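Local atomic coordinates of hydrogenase (NiFe) small subunit HydA (Allochromatium vinosum, PDB entry 3MYR), a protein that probably carries electrons through its iron-sulfur clusters between the hydrogen-oxidising large subunit of the enzyme and an external electron acceptor. Residues E30-D35 / V153-I158. Numbering follows the deposited sequence.
Sequences EDLILD and VITGVI
Leu32 reaches from helix 29-36 toward helix 151-164 and meets Thr155 and Ile158 there. The contact is small, buried and wholly apolar across the two segments, hiding 106 Å² in all. Each methyl branch of Leu32 has its own partner. CD1 lies 4.1 Å from the methyl CG2 of Thr155. CD2 lies 4.3 Å from the branch methyl CG2 of Ile158. Thr155 and Ile158 are one helical turn apart, so the forked end of Leu32 spans that turn. The helix backbones stay well apart, with Leu32 CA 8.8 Å from Thr155 CA.

Thr155 turns its two branches to different tasks. Its CG2 stands anti to the carbonyl carbon and faces Leu32. Its OG1 sits between the backbone N and carbonyl carbon (chi1 52°) and makes a weak hydrogen bond to Pro151 O, one turn back in its own helix.

Pro27 touches both Leu32 and Thr155. Glu30 forms a salt bridge with Arg199 of the large subunit, while Asp31 and Asp35 both pair with Arg154 of that subunit. Helix 29-36 thus lies between the large subunit and helix 151-164. Both helices belong to the N-terminal, flavodoxin-like alpha/beta domain, which holds the [4Fe-4S] cluster bound by Cys14, Cys17, Cys113 and Cys147. Val153 and Val157 pack on Val144 of strand 141-144, which pairs in parallel with strand 106-110 in the domain's central sheet.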
# COMPACT_ATOMS: atom_id res chain seq x y z
N GLU A 30 8.89 -1.76 16.58
CA GLU A 30 8.60 -2.63 17.72
C GLU A 30 9.39 -2.30 19.01
O GLU A 30 8.78 -2.28 20.09
CB GLU A 30 8.65 -4.12 17.37
CG GLU A 30 10.00 -4.73 16.93
CD GLU A 30 10.36 -4.47 15.41
OE1 GLU A 30 11.29 -5.14 14.90
OE2 GLU A 30 9.76 -3.58 14.75
N ASP A 31 10.68 -1.98 18.93
CA ASP A 31 11.35 -1.49 20.10
C ASP A 31 10.79 -0.17 20.64
O ASP A 31 10.63 -0.00 21.88
CB ASP A 31 12.87 -1.42 19.92
CG ASP A 31 13.51 -2.82 19.77
OD1 ASP A 31 14.51 -2.87 19.03
OD2 ASP A 31 13.00 -3.85 20.33
N LEU A 32 10.33 0.69 19.74
CA LEU A 32 9.77 1.97 20.19
C LEU A 32 8.50 1.71 20.96
O LEU A 32 8.31 2.27 22.04
CB LEU A 32 9.47 2.91 19.03
CG LEU A 32 10.66 3.64 18.40
CD1 LEU A 32 10.15 4.32 17.10
CD2 LEU A 32 11.21 4.69 19.37
N ILE A 33 7.64 0.90 20.37
CA ILE A 33 6.31 0.63 20.85
C ILE A 33 6.35 -0.12 22.17
O ILE A 33 5.50 0.13 23.08
CB ILE A 33 5.57 -0.20 19.78
CG1 ILE A 33 4.93 0.70 18.75
CG2 ILE A 33 4.59 -1.22 20.36
CD1 ILE A 33 4.24 -0.24 17.66
N LEU A 34 7.32 -1.03 22.32
CA LEU A 34 7.41 -1.79 23.58
C LEU A 34 8.15 -1.03 24.67
O LEU A 34 7.78 -1.15 25.89
CB LEU A 34 8.07 -3.15 23.36
CG LEU A 34 7.21 -4.12 22.52
CD1 LEU A 34 7.99 -5.35 22.11
CD2 LEU A 34 5.91 -4.55 23.29
N ASP A 35 9.19 -0.29 24.28
CA ASP A 35 10.18 0.22 25.24
C ASP A 35 10.25 1.72 25.42
O ASP A 35 10.64 2.18 26.47
CB ASP A 35 11.60 -0.35 25.02
CG ASP A 35 11.64 -1.88 25.13
OD1 ASP A 35 11.07 -2.42 26.11
OD2 ASP A 35 12.14 -2.56 24.18
N VAL A 153 15.22 8.79 9.27
CA VAL A 153 14.96 10.20 9.63
C VAL A 153 13.75 10.28 10.52
O VAL A 153 13.73 11.03 11.51
CB VAL A 153 14.80 11.09 8.38
CG1 VAL A 153 14.22 12.46 8.74
CG2 VAL A 153 16.16 11.20 7.68
N ILE A 154 12.68 9.57 10.17
CA ILE A 154 11.49 9.55 11.05
C ILE A 154 11.86 9.09 12.47
O ILE A 154 11.57 9.77 13.42
CB ILE A 154 10.37 8.72 10.49
CG1 ILE A 154 10.06 9.20 9.06
CG2 ILE A 154 9.06 8.84 11.34
CD1 ILE A 154 9.12 8.23 8.31
N THR A 155 12.50 7.93 12.61
CA THR A 155 12.78 7.47 13.96
C THR A 155 13.93 8.30 14.58
O THR A 155 14.01 8.39 15.78
CB THR A 155 13.17 5.95 13.96
OG1 THR A 155 14.23 5.74 13.00
CG2 THR A 155 12.00 5.10 13.49
N GLY A 156 14.84 8.81 13.78
CA GLY A 156 15.87 9.76 14.22
C GLY A 156 15.32 11.01 14.94
O GLY A 156 15.84 11.41 15.99
N VAL A 157 14.28 11.59 14.38
CA VAL A 157 13.63 12.73 14.97
C VAL A 157 12.96 12.30 16.25
O VAL A 157 13.05 12.99 17.27
CB VAL A 157 12.56 13.28 14.02
CG1 VAL A 157 11.68 14.38 14.73
CG2 VAL A 157 13.25 13.99 12.83
N ILE A 158 12.27 11.18 16.21
CA ILE A 158 11.62 10.70 17.40
C ILE A 158 12.64 10.39 18.50
O ILE A 158 12.42 10.78 19.64
CB ILE A 158 10.74 9.46 17.11
CG1 ILE A 158 9.57 9.87 16.21
CG2 ILE A 158 10.24 8.82 18.43
CD1 ILE A 158 8.82 8.65 15.59